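Local coordinates for toluene, o-xylene monooxygenase oxygenase subunit (Pseudomonas stutzeri, PDB 2INC), which probably serves as a helical subunit of the oxygenase component that hydroxylates toluene, o-xylene and related aromatic compounds with molecular oxygen, at residues B[28-33]-B[37-42]; B[87-92]-B[243-248]; B[200-205]-B[213-218]. All blocks are in the same frame, centred on the assembly; numbering follows the deposited sequence.

Interaction 1: B[28-33]-B[37-42]; sequences LHYFTD and RPWELD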
ATOM      1  N   LEU B  28      -8.945  16.442  20.926  1.00 31.45           N
ATOM      2  CA  LEU B  28     -10.053  15.632  20.380  1.00 30.41           C
ATOM      3  C   LEU B  28     -11.199  15.350  21.347  1.00 30.31           C
ATOM      4  O   LEU B  28     -12.289  15.017  20.889  1.00 29.54           O
ATOM      5  CB  LEU B  28      -9.525  14.254  19.826  1.00 30.62           C
ATOM      6  CG  LEU B  28      -8.372  14.405  18.812  1.00 30.46           C
ATOM      7  CD1 LEU B  28      -7.824  13.117  18.422  1.00 32.41           C
ATOM      8  CD2 LEU B  28      -8.851  15.190  17.579  1.00 31.09           C
ATOM      9  N   HIS B  29     -10.971  15.427  22.669  1.00 31.15           N
ATOM     10  CA  HIS B  29     -12.061  15.209  23.613  1.00 31.78           C
ATOM     11  C   HIS B  29     -12.914  16.454  23.581  1.00 32.78           C
ATOM     12  O   HIS B  29     -12.382  17.575  23.569  1.00 32.08           O
ATOM     13  CB  HIS B  29     -11.573  14.972  25.035  1.00 32.17           C
ATOM     14  CG  HIS B  29     -10.887  13.652  25.202  1.00 33.83           C
ATOM     15  ND1 HIS B  29      -9.980  13.391  26.207  1.00 37.73           N
ATOM     16  CD2 HIS B  29     -11.018  12.502  24.504  1.00 32.98           C
ATOM     17  CE1 HIS B  29      -9.544  12.153  26.092  1.00 31.72           C
ATOM     18  NE2 HIS B  29     -10.173  11.583  25.078  1.00 35.82           N
ATOM     19  N   TYR B  30     -14.207  16.222  23.515  1.00 31.74           N
ATOM     20  CA  TYR B  30     -15.220  17.300  23.518  1.00 32.58           C
ATOM     21  C   TYR B  30     -15.971  17.306  24.861  1.00 32.25           C
ATOM     22  O   TYR B  30     -16.659  18.283  25.212  1.00 32.76           O
ATOM     23  CB  TYR B  30     -16.135  17.182  22.293  1.00 32.45           C
ATOM     24  CG  TYR B  30     -16.968  15.878  22.243  1.00 30.92           C
ATOM     25  CD1 TYR B  30     -18.059  15.727  23.052  1.00 30.75           C
ATOM     26  CD2 TYR B  30     -16.604  14.788  21.382  1.00 31.57           C
ATOM     27  CE1 TYR B  30     -18.822  14.534  23.041  1.00 33.24           C
ATOM     28  CE2 TYR B  30     -17.360  13.592  21.360  1.00 34.44           C
ATOM     29  CZ  TYR B  30     -18.462  13.468  22.168  1.00 32.03           C
ATOM     30  OH  TYR B  30     -19.279  12.315  22.159  1.00 33.78           O
ATOM     31  N   PHE B  31     -15.831  16.243  25.665  1.00 33.05           N
ATOM     32  CA  PHE B  31     -16.442  16.291  27.006  1.00 32.25           C
ATOM     33  C   PHE B  31     -15.884  17.373  27.883  1.00 33.11           C
ATOM     34  O   PHE B  31     -16.516  17.791  28.846  1.00 32.88           O
ATOM     35  CB  PHE B  31     -16.458  14.932  27.782  1.00 32.92           C
ATOM     36  CG  PHE B  31     -15.145  14.514  28.363  1.00 33.30           C
ATOM     37  CD1 PHE B  31     -14.770  14.947  29.638  1.00 35.51           C
ATOM     38  CD2 PHE B  31     -14.265  13.701  27.647  1.00 36.86           C
ATOM     39  CE1 PHE B  31     -13.553  14.603  30.162  1.00 34.37           C
ATOM     40  CE2 PHE B  31     -13.063  13.322  28.210  1.00 36.92           C
ATOM     41  CZ  PHE B  31     -12.719  13.780  29.465  1.00 33.04           C
ATOM     42  N   THR B  32     -14.659  17.791  27.598  1.00 33.35           N
ATOM     43  CA  THR B  32     -14.086  18.852  28.370  1.00 34.38           C
ATOM     44  C   THR B  32     -14.574  20.271  27.926  1.00 36.59           C
ATOM     45  O   THR B  32     -14.257  21.245  28.605  1.00 37.51           O
ATOM     46  CB  THR B  32     -12.558  18.800  28.257  1.00 34.24           C
ATOM     47  OG1 THR B  32     -12.192  18.681  26.877  1.00 34.25           O
ATOM     48  CG2 THR B  32     -12.044  17.566  29.006  1.00 35.43           C
ATOM     49  N   ASP B  33     -15.330  20.383  26.826  1.00 36.92           N
ATOM     50  CA  ASP B  33     -15.835  21.691  26.369  1.00 37.65           C
ATOM     51  C   ASP B  33     -16.773  22.380  27.383  1.00 39.44           C
ATOM     52  O   ASP B  33     -16.772  23.625  27.492  1.00 38.87           O
ATOM     53  CB  ASP B  33     -16.508  21.597  24.976  1.00 37.57           C
ATOM     54  CG  ASP B  33     -15.530  21.218  23.844  1.00 39.16           C
ATOM     55  OD1 ASP B  33     -14.298  21.266  24.026  1.00 38.59           O
ATOM     56  OD2 ASP B  33     -16.006  20.895  22.738  1.00 36.28           O
ATOM     57  N   ARG B  37     -21.606  20.276  32.249  1.00 38.26           N
ATOM     58  CA  ARG B  37     -22.419  19.269  31.580  1.00 36.53           C
ATOM     59  C   ARG B  37     -21.541  18.651  30.478  1.00 33.67           C
ATOM     60  O   ARG B  37     -21.665  19.024  29.310  1.00 34.67           O
ATOM     61  CB  ARG B  37     -23.656  19.890  30.951  1.00 36.07           C
ATOM     62  CG  ARG B  37     -24.742  18.850  30.556  1.00 40.60           C
ATOM     63  CD  ARG B  37     -25.687  19.454  29.529  1.00 43.20           C
ATOM     64  NE  ARG B  37     -26.455  20.540  30.153  1.00 43.23           N
ATOM     65  CZ  ARG B  37     -27.666  20.407  30.690  1.00 46.43           C
ATOM     66  NH1 ARG B  37     -28.302  19.233  30.686  1.00 40.66           N
ATOM     67  NH2 ARG B  37     -28.252  21.471  31.229  1.00 47.22           N
ATOM     68  N   PRO B  38     -20.654  17.713  30.858  1.00 32.62           N
ATOM     69  CA  PRO B  38     -19.740  17.049  29.936  1.00 32.46           C
ATOM     70  C   PRO B  38     -20.452  16.434  28.733  1.00 31.63           C
ATOM     71  O   PRO B  38     -20.028  16.604  27.609  1.00 31.93           O
ATOM     72  CB  PRO B  38     -19.150  15.902  30.794  1.00 31.90           C
ATOM     73  CG  PRO B  38     -19.333  16.271  32.153  1.00 35.31           C
ATOM     74  CD  PRO B  38     -20.471  17.259  32.246  1.00 32.21           C
ATOM     75  N   TRP B  39     -21.529  15.697  28.995  1.00 32.79           N
ATOM     76  CA  TRP B  39     -22.202  14.931  27.945  1.00 31.45           C
ATOM     77  C   TRP B  39     -23.514  15.593  27.559  1.00 32.05           C
ATOM     78  O   TRP B  39     -24.111  16.288  28.369  1.00 32.95           O
ATOM     79  CB  TRP B  39     -22.471  13.502  28.452  1.00 31.95           C
ATOM     80  CG  TRP B  39     -21.175  12.869  28.992  1.00 29.49           C
ATOM     81  CD1 TRP B  39     -20.853  12.605  30.299  1.00 32.26           C
ATOM     82  CD2 TRP B  39     -20.033  12.524  28.226  1.00 31.05           C
ATOM     83  NE1 TRP B  39     -19.575  12.067  30.368  1.00 31.60           N
ATOM     84  CE2 TRP B  39     -19.065  11.983  29.120  1.00 30.61           C
ATOM     85  CE3 TRP B  39     -19.735  12.594  26.864  1.00 28.39           C
ATOM     86  CZ2 TRP B  39     -17.792  11.581  28.700  1.00 32.23           C
ATOM     87  CZ3 TRP B  39     -18.508  12.120  26.432  1.00 32.38           C
ATOM     88  CH2 TRP B  39     -17.549  11.636  27.352  1.00 29.67           C
ATOM     89  N   GLU B  40     -23.967  15.359  26.332  1.00 33.28           N
ATOM     90  CA  GLU B  40     -25.063  16.138  25.738  1.00 34.00           C
ATOM     91  C   GLU B  40     -26.431  15.578  26.159  1.00 35.09           C
ATOM     92  O   GLU B  40     -27.258  15.206  25.297  1.00 35.14           O
ATOM     93  CB  GLU B  40     -24.915  16.128  24.205  1.00 35.19           C
ATOM     94  CG  GLU B  40     -25.793  17.116  23.401  1.00 33.67           C
ATOM     95  CD  GLU B  40     -25.364  18.572  23.558  1.00 36.52           C
ATOM     96  OE1 GLU B  40     -24.209  18.869  23.190  1.00 38.34           O
ATOM     97  OE2 GLU B  40     -26.196  19.428  24.008  1.00 36.27           O
ATOM     98  N   LEU B  41     -26.662  15.527  27.473  1.00 34.67           N
ATOM     99  CA  LEU B  41     -27.864  14.894  28.045  1.00 34.95           C
ATOM    100  C   LEU B  41     -28.106  15.603  29.361  1.00 34.61           C
ATOM    101  O   LEU B  41     -27.439  16.578  29.639  1.00 33.50           O
ATOM    102  CB  LEU B  41     -27.638  13.371  28.314  1.00 35.16           C
ATOM    103  CG  LEU B  41     -27.479  12.474  27.079  1.00 39.40           C
ATOM    104  CD1 LEU B  41     -26.840  11.174  27.435  1.00 39.79           C
ATOM    105  CD2 LEU B  41     -28.769  12.230  26.304  1.00 42.08           C
ATOM    106  N   ASP B  42     -29.072  15.134  30.152  1.00 34.72           N
ATOM    107  CA  ASP B  42     -29.335  15.700  31.470  1.00 36.23           C
ATOM    108  C   ASP B  42     -28.051  15.733  32.329  1.00 36.10           C
ATOM    109  O   ASP B  42     -27.249  14.786  32.322  1.00 35.39           O
ATOM    110  CB  ASP B  42     -30.438  14.928  32.188  1.00 35.56           C
ATOM    111  CG  ASP B  42     -30.760  15.507  33.556  1.00 40.13           C
ATOM    112  OD1 ASP B  42     -31.830  16.153  33.704  1.00 38.77           O
ATOM    113  OD2 ASP B  42     -29.974  15.293  34.517  1.00 41.97           O
TER
HETATM  114  O   HOH W   1     -18.882  19.025  26.796  1.00 35.56           O
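A methylene group, not an aromatic ring, lies over the indole of Trp39: Phe31 CB stands above one face of its six-membered ring, 3.7 Å from the centroid and 19° off the ring normal, a CH-pi contact. With CG between the backbone N and the carbonyl carbon (chi1 76°), the Phe31 ring runs alongside the indole, its plane inclined by 32° to it, an oblique aromatic pair. Pro38 CB shares that indole face and comes within 4.2 Å of Phe31 CB; proline's short, rigid ring brings a carbon onto the indole while its backbone stays close to Phe31. Tyr30 crosses the indole at about a right angle, its CE1 4.2 Å from Trp39 CZ3, while its OH bonds to an acidic side chain on the chain of another protein. The backbones meet through a CA-H...O contact from Pro38 CA to Phe31 O (3.5 Å). A water 2.8 Å from both Tyr30 O and Pro38 O can donate to either, though it has too few protons for all the acceptors around it. Were Trp39 an alanine, Phe31 CB would probably lose the flat surface it rests on, and a gap is likely to open beside the Tyr30 ring. The whole contact belongs to the loop between helices 20-25 and 46-56, and helix 46-56 backs it: Tyr51 meets both Phe31 and Trp39 edge-to-face, and Gln48 NE2 bonds to Trp39 O.

Interaction 2: B[87-92]-B[243-248]; sequences ESYVQG and LGLLAQ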
ATOM      1  N   GLU B  87       6.921  -7.995  17.325  1.00 31.92           N
ATOM      2  CA  GLU B  87       6.267  -9.318  17.335  1.00 33.15           C
ATOM      3  C   GLU B  87       6.893 -10.286  16.356  1.00 34.47           C
ATOM      4  O   GLU B  87       6.796 -11.479  16.585  1.00 34.76           O
ATOM      5  CB  GLU B  87       4.763  -9.270  17.054  1.00 33.71           C
ATOM      6  CG  GLU B  87       3.930  -8.782  18.220  1.00 35.71           C
ATOM      7  CD  GLU B  87       4.066  -9.651  19.514  1.00 37.22           C
ATOM      8  OE1 GLU B  87       5.006  -9.405  20.307  1.00 34.43           O
ATOM      9  OE2 GLU B  87       3.201 -10.553  19.736  1.00 41.27           O
ATOM     10  N   SER B  88       7.491  -9.790  15.250  1.00 32.93           N
ATOM     11  CA  SER B  88       8.226 -10.698  14.339  1.00 33.95           C
ATOM     12  C   SER B  88       9.391 -11.260  15.124  1.00 31.96           C
ATOM     13  O   SER B  88       9.767 -12.398  14.947  1.00 31.06           O
ATOM     14  CB  SER B  88       8.770  -9.939  13.133  1.00 34.40           C
ATOM     15  OG  SER B  88       7.699  -9.528  12.295  1.00 39.26           O
ATOM     16  N   TYR B  89       9.995 -10.430  15.973  1.00 29.67           N
ATOM     17  CA  TYR B  89      11.075 -10.902  16.811  1.00 31.78           C
ATOM     18  C   TYR B  89      10.623 -11.940  17.863  1.00 32.71           C
ATOM     19  O   TYR B  89      11.175 -13.041  17.949  1.00 33.58           O
ATOM     20  CB  TYR B  89      11.784  -9.713  17.448  1.00 31.71           C
ATOM     21  CG  TYR B  89      12.749 -10.077  18.544  1.00 33.60           C
ATOM     22  CD1 TYR B  89      13.910 -10.827  18.276  1.00 35.82           C
ATOM     23  CD2 TYR B  89      12.536  -9.661  19.838  1.00 34.75           C
ATOM     24  CE1 TYR B  89      14.784 -11.179  19.292  1.00 33.80           C
ATOM     25  CE2 TYR B  89      13.393 -10.025  20.860  1.00 37.93           C
ATOM     26  CZ  TYR B  89      14.530 -10.776  20.565  1.00 35.03           C
ATOM     27  OH  TYR B  89      15.430 -11.101  21.547  1.00 34.92           O
ATOM     28  N   VAL B  90       9.640 -11.603  18.666  1.00 33.41           N
ATOM     29  CA  VAL B  90       9.170 -12.535  19.689  1.00 34.59           C
ATOM     30  C   VAL B  90       8.615 -13.798  19.086  1.00 34.41           C
ATOM     31  O   VAL B  90       8.918 -14.898  19.560  1.00 34.22           O
ATOM     32  CB  VAL B  90       8.125 -11.848  20.627  1.00 35.11           C
ATOM     33  CG1 VAL B  90       7.463 -12.887  21.531  1.00 35.99           C
ATOM     34  CG2 VAL B  90       8.824 -10.806  21.423  1.00 34.87           C
ATOM     35  N   GLN B  91       7.843 -13.681  18.021  1.00 35.22           N
ATOM     36  CA  GLN B  91       7.258 -14.876  17.443  1.00 37.80           C
ATOM     37  C   GLN B  91       8.355 -15.730  16.776  1.00 37.29           C
ATOM     38  O   GLN B  91       8.287 -16.948  16.834  1.00 36.97           O
ATOM     39  CB  GLN B  91       6.021 -14.589  16.552  1.00 39.02           C
ATOM     40  CG  GLN B  91       4.973 -13.584  17.222  1.00 43.82           C
ATOM     41  CD  GLN B  91       4.115 -14.142  18.427  1.00 48.59           C
ATOM     42  OE1 GLN B  91       3.548 -15.239  18.360  1.00 51.76           O
ATOM     43  NE2 GLN B  91       4.021 -13.361  19.517  1.00 46.18           N
ATOM     44  N   GLY B  92       9.410 -15.099  16.256  1.00 36.58           N
ATOM     45  CA  GLY B  92      10.527 -15.862  15.800  1.00 36.24           C
ATOM     46  C   GLY B  92      11.175 -16.644  16.924  1.00 36.64           C
ATOM     47  O   GLY B  92      11.491 -17.820  16.735  1.00 36.51           O
ATOM     48  N   LEU B 243      12.598 -17.083  28.258  1.00 35.45           N
ATOM     49  CA  LEU B 243      11.980 -16.099  29.170  1.00 34.44           C
ATOM     50  C   LEU B 243      12.943 -14.919  29.396  1.00 34.77           C
ATOM     51  O   LEU B 243      12.535 -13.752  29.477  1.00 33.37           O
ATOM     52  CB  LEU B 243      11.583 -16.769  30.490  1.00 35.41           C
ATOM     53  CG  LEU B 243      10.875 -15.827  31.496  1.00 37.12           C
ATOM     54  CD1 LEU B 243       9.746 -15.003  30.877  1.00 35.95           C
ATOM     55  CD2 LEU B 243      10.422 -16.624  32.656  1.00 34.59           C
ATOM     56  N   GLY B 244      14.235 -15.213  29.469  1.00 34.09           N
ATOM     57  CA  GLY B 244      15.258 -14.153  29.612  1.00 33.75           C
ATOM     58  C   GLY B 244      15.026 -13.166  28.481  1.00 33.97           C
ATOM     59  O   GLY B 244      14.874 -11.984  28.720  1.00 34.32           O
ATOM     60  N   LEU B 245      14.901 -13.666  27.259  1.00 33.13           N
ATOM     61  CA  LEU B 245      14.690 -12.755  26.110  1.00 34.40           C
ATOM     62  C   LEU B 245      13.309 -12.109  26.023  1.00 33.42           C
ATOM     63  O   LEU B 245      13.205 -10.947  25.651  1.00 34.23           O
ATOM     64  CB  LEU B 245      15.014 -13.474  24.798  1.00 33.05           C
ATOM     65  CG  LEU B 245      16.493 -13.812  24.630  1.00 35.49           C
ATOM     66  CD1 LEU B 245      16.662 -14.719  23.406  1.00 34.21           C
ATOM     67  CD2 LEU B 245      17.361 -12.539  24.493  1.00 36.12           C
ATOM     68  N   LEU B 246      12.269 -12.897  26.300  1.00 32.30           N
ATOM     69  CA  LEU B 246      10.886 -12.431  26.319  1.00 32.65           C
ATOM     70  C   LEU B 246      10.727 -11.242  27.284  1.00 34.20           C
ATOM     71  O   LEU B 246      10.104 -10.218  26.935  1.00 35.02           O
ATOM     72  CB  LEU B 246       9.965 -13.582  26.760  1.00 33.08           C
ATOM     73  CG  LEU B 246       8.465 -13.257  26.753  1.00 31.99           C
ATOM     74  CD1 LEU B 246       8.106 -12.712  25.335  1.00 30.74           C
ATOM     75  CD2 LEU B 246       7.586 -14.534  27.097  1.00 31.81           C
ATOM     76  N   ALA B 247      11.272 -11.366  28.493  1.00 32.93           N
ATOM     77  CA  ALA B 247      11.107 -10.347  29.502  1.00 33.17           C
ATOM     78  C   ALA B 247      11.837  -9.072  29.084  1.00 34.26           C
ATOM     79  O   ALA B 247      11.366  -7.936  29.285  1.00 33.68           O
ATOM     80  CB  ALA B 247      11.619 -10.889  30.894  1.00 33.52           C
ATOM     81  N   GLN B 248      13.007  -9.237  28.485  1.00 34.50           N
ATOM     82  CA  GLN B 248      13.733  -8.045  27.990  1.00 35.39           C
ATOM     83  C   GLN B 248      12.937  -7.362  26.849  1.00 34.51           C
ATOM     84  O   GLN B 248      12.918  -6.126  26.766  1.00 35.01           O
ATOM     85  CB  GLN B 248      15.121  -8.471  27.507  1.00 35.64           C
ATOM     86  CG  GLN B 248      15.973  -7.324  26.974  1.00 41.71           C
ATOM     87  CD  GLN B 248      17.343  -7.818  26.562  1.00 46.80           C
ATOM     88  OE1 GLN B 248      17.672  -8.977  26.812  1.00 52.01           O
ATOM     89  NE2 GLN B 248      18.147  -6.952  25.935  1.00 44.93           N
TER
HETATM   90  O   HOH W   2      15.088  -9.764  23.928  1.00 34.30           O
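The hydroxyl of Tyr89 meets Leu245 because its first torsion (chi1 169°) sets the ring opposite the backbone N, so that a residue rooted on the flank of its helix delivers its hydroxyl to the neighbouring helix. Leu246 holds CG in the corresponding position (chi1 -177°), and chi2 of 54° then brings CD1 over to Val90, whose CG1 branch is the one that meets it. The closest approach of this second pair is 3.9 Å, between Val90 CG1 and Leu246 CD1, a methyl-to-methyl contact where the CA atoms of the two residues stand 6.8 Å apart. Valine suits that spot, since its branches start directly from CB and bring a methyl to Leu246 without a long side chain. In the first pair, Tyr89 OH lies 3.8 Å from Leu245 CD2 and 4.0 Å from Leu245 CB, the phenol and the leucine crossing at about a right angle. The hydroxyl is not left among carbons alone: it donates to a water 2.8 Å away, which lies at the ring edge in the plane of the ring and itself donates to Leu245 O at 2.8 Å. Tyrosine suits this place because it is long enough to span the gap and polar at its end, so a single water links a side chain of one helix to the backbone of the other. Both Val90 and Leu246 also pack on His161 of helix 142-172. Tyr89 also touches Gln96, and Leu245 Arg100, of the second copy of this protein. Helices 76-99 and 241-268, running here in opposite senses, thus pack as in the all-helical bundle of the ferritin clan, close to the interface between the two copies.

Interaction 3: B[200-205]-B[213-218]; sequences EKALIA and TAINLV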
ATOM      1  N   GLU B 200      -5.642  -4.793  43.110  1.00 33.52           N
ATOM      2  CA  GLU B 200      -7.083  -4.642  43.359  1.00 33.02           C
ATOM      3  C   GLU B 200      -7.463  -3.276  43.912  1.00 33.95           C
ATOM      4  O   GLU B 200      -8.489  -2.710  43.499  1.00 31.85           O
ATOM      5  CB  GLU B 200      -7.630  -5.710  44.293  1.00 34.61           C
ATOM      6  CG  GLU B 200      -7.635  -7.080  43.608  1.00 32.85           C
ATOM      7  CD  GLU B 200      -8.175  -8.199  44.516  1.00 40.78           C
ATOM      8  OE1 GLU B 200      -8.612  -7.934  45.666  1.00 39.08           O
ATOM      9  OE2 GLU B 200      -8.150  -9.353  44.053  1.00 37.02           O
ATOM     10  N   LYS B 201      -6.675  -2.762  44.869  1.00 33.58           N
ATOM     11  CA  LYS B 201      -6.936  -1.418  45.410  1.00 34.92           C
ATOM     12  C   LYS B 201      -6.712  -0.313  44.398  1.00 35.33           C
ATOM     13  O   LYS B 201      -7.548   0.619  44.286  1.00 35.59           O
ATOM     14  CB  LYS B 201      -6.095  -1.147  46.663  1.00 34.80           C
ATOM     15  CG  LYS B 201      -6.579  -2.034  47.843  1.00 33.90           C
ATOM     16  CD  LYS B 201      -5.768  -1.728  49.111  1.00 35.27           C
ATOM     17  CE  LYS B 201      -6.487  -2.437  50.271  1.00 38.58           C
ATOM     18  NZ  LYS B 201      -5.729  -2.440  51.602  1.00 39.20           N
ATOM     19  N   ALA B 202      -5.594  -0.402  43.668  1.00 35.65           N
ATOM     20  CA  ALA B 202      -5.281   0.579  42.605  1.00 33.22           C
ATOM     21  C   ALA B 202      -6.402   0.614  41.549  1.00 33.48           C
ATOM     22  O   ALA B 202      -6.752   1.667  41.070  1.00 32.65           O
ATOM     23  CB  ALA B 202      -3.920   0.313  41.961  1.00 34.20           C
ATOM     24  N   LEU B 203      -7.040  -0.518  41.246  1.00 33.10           N
ATOM     25  CA  LEU B 203      -8.096  -0.541  40.253  1.00 32.73           C
ATOM     26  C   LEU B 203      -9.363   0.210  40.629  1.00 32.88           C
ATOM     27  O   LEU B 203     -10.252   0.398  39.769  1.00 32.87           O
ATOM     28  CB  LEU B 203      -8.429  -1.997  39.842  1.00 32.61           C
ATOM     29  CG  LEU B 203      -7.335  -2.644  38.953  1.00 33.05           C
ATOM     30  CD1 LEU B 203      -7.782  -4.099  38.687  1.00 32.39           C
ATOM     31  CD2 LEU B 203      -7.267  -1.904  37.691  1.00 35.82           C
ATOM     32  N   ILE B 204      -9.490   0.587  41.904  1.00 32.53           N
ATOM     33  CA  ILE B 204     -10.642   1.396  42.329  1.00 32.91           C
ATOM     34  C   ILE B 204     -10.278   2.831  42.687  1.00 33.69           C
ATOM     35  O   ILE B 204     -11.089   3.582  43.279  1.00 33.21           O
ATOM     36  CB  ILE B 204     -11.496   0.674  43.398  1.00 33.64           C
ATOM     37  CG1 ILE B 204     -10.727   0.495  44.704  1.00 34.94           C
ATOM     38  CG2 ILE B 204     -11.978  -0.685  42.826  1.00 34.24           C
ATOM     39  CD1 ILE B 204     -11.599   0.004  45.831  1.00 37.68           C
ATOM     40  N   ALA B 205      -9.089   3.262  42.272  1.00 32.88           N
ATOM     41  CA  ALA B 205      -8.693   4.664  42.433  1.00 33.66           C
ATOM     42  C   ALA B 205      -9.206   5.463  41.198  1.00 34.52           C
ATOM     43  O   ALA B 205      -8.529   5.448  40.155  1.00 33.45           O
ATOM     44  CB  ALA B 205      -7.181   4.731  42.468  1.00 33.59           C
ATOM     45  N   THR B 213      -1.021   7.845  38.926  1.00 33.75           N
ATOM     46  CA  THR B 213       0.043   7.629  39.908  1.00 33.85           C
ATOM     47  C   THR B 213       0.038   6.187  40.372  1.00 33.96           C
ATOM     48  O   THR B 213       1.059   5.489  40.326  1.00 33.95           O
ATOM     49  CB  THR B 213      -0.126   8.613  41.083  1.00 34.17           C
ATOM     50  OG1 THR B 213      -0.126   9.948  40.555  1.00 34.33           O
ATOM     51  CG2 THR B 213       1.010   8.439  42.101  1.00 32.35           C
ATOM     52  N   ALA B 214      -1.115   5.687  40.783  1.00 32.57           N
ATOM     53  CA  ALA B 214      -1.144   4.361  41.311  1.00 32.53           C
ATOM     54  C   ALA B 214      -0.713   3.328  40.287  1.00 34.87           C
ATOM     55  O   ALA B 214       0.079   2.428  40.620  1.00 35.97           O
ATOM     56  CB  ALA B 214      -2.527   4.034  41.952  1.00 32.75           C
ATOM     57  N   ILE B 215      -1.179   3.450  39.042  1.00 34.01           N
ATOM     58  CA  ILE B 215      -0.875   2.412  38.026  1.00 33.97           C
ATOM     59  C   ILE B 215       0.488   2.650  37.382  1.00 34.39           C
ATOM     60  O   ILE B 215       1.306   1.745  37.298  1.00 34.36           O
ATOM     61  CB  ILE B 215      -1.931   2.410  36.900  1.00 34.28           C
ATOM     62  CG1 ILE B 215      -3.310   2.102  37.449  1.00 34.92           C
ATOM     63  CG2 ILE B 215      -1.531   1.416  35.813  1.00 31.86           C
ATOM     64  CD1 ILE B 215      -3.376   0.745  38.083  1.00 36.69           C
ATOM     65  N   ASN B 216       0.735   3.864  36.931  1.00 33.40           N
ATOM     66  CA  ASN B 216       1.908   4.068  36.089  1.00 33.69           C
ATOM     67  C   ASN B 216       3.102   4.431  36.915  1.00 34.78           C
ATOM     68  O   ASN B 216       4.266   4.152  36.510  1.00 34.06           O
ATOM     69  CB  ASN B 216       1.681   5.166  35.050  1.00 33.50           C
ATOM     70  CG  ASN B 216       1.170   4.599  33.697  1.00 34.59           C
ATOM     71  OD1 ASN B 216       0.478   3.600  33.677  1.00 33.39           O
ATOM     72  ND2 ASN B 216       1.517   5.250  32.594  1.00 33.12           N
ATOM     73  N   LEU B 217       2.865   5.122  38.032  1.00 33.91           N
ATOM     74  CA  LEU B 217       4.053   5.624  38.753  1.00 35.57           C
ATOM     75  C   LEU B 217       4.488   4.678  39.840  1.00 35.85           C
ATOM     76  O   LEU B 217       5.664   4.673  40.208  1.00 35.93           O
ATOM     77  CB  LEU B 217       3.862   7.058  39.291  1.00 35.73           C
ATOM     78  CG  LEU B 217       3.603   8.169  38.264  1.00 37.42           C
ATOM     79  CD1 LEU B 217       3.602   9.545  38.916  1.00 38.70           C
ATOM     80  CD2 LEU B 217       4.553   8.100  37.173  1.00 38.58           C
ATOM     81  N   VAL B 218       3.558   3.859  40.330  1.00 34.13           N
ATOM     82  CA  VAL B 218       3.844   3.016  41.481  1.00 36.32           C
ATOM     83  C   VAL B 218       3.736   1.543  41.131  1.00 34.94           C
ATOM     84  O   VAL B 218       4.716   0.814  41.253  1.00 36.39           O
ATOM     85  CB  VAL B 218       2.933   3.348  42.711  1.00 35.98           C
ATOM     86  CG1 VAL B 218       3.190   2.359  43.866  1.00 39.00           C
ATOM     87  CG2 VAL B 218       3.182   4.826  43.165  1.00 36.77           C
TER
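Ala202 CB is the point on which the contact turns, meeting Ala214 CB at 4.0 Å and Ile215 CD1 at 3.9 Å. All three residues are buried and the chemistry is wholly apolar. Two facing alanines allow the backbones to come within 5.8 Å, measured between Ala202 CA and Ala214 CA, an approach that larger side chains pointing at each other would probably hinder. Ile215 meets the same methyl with its end: CG1 lies beside the backbone N and the chain then folds again at chi2 (-62°), carrying CD1 to Ala202.

The local backbone helps set where these residues stand. Ala205 N donates to Ala202 O at 3.1 Å, closing a type I turn from Ala202 to Ala205. In the partner helix Thr213 O accepts from Leu217 N at 2.9 Å and, weakly, from Val218 N, forming a wider pi-type turn across residues 213-218. Further out, Asn216 ND2 bonds to Glu151 and Ser261, tying this helix to its neighbours, while Glu200 bonds to the chain of another protein. Two helices consecutive in the chain, 190-202 and 208-237, pack against each other beside their short linker, as a helical hairpin in a bundle of the ferritin clan.

Overall arrangement
All three contacts are buried, but for different reasons. Interaction 1 lies about 27 Å from the centre of the chain, in a loop of the N-terminal region that another protein's chain helps to cover; aromatic rings, a proline and a water do the work. Interactions 2 and 3 belong to the helical bundle, their centres about 27 Å apart, and share no helix, although helices 208-237 and 241-268 are consecutive. Interaction 3, nearest the middle, buries about as much surface as interaction 2 but is purely apolar and joins helices consecutive in the chain; interaction 2 joins distant helices, encloses interaction 3 along the chain, and adds a water bridge near the second copy.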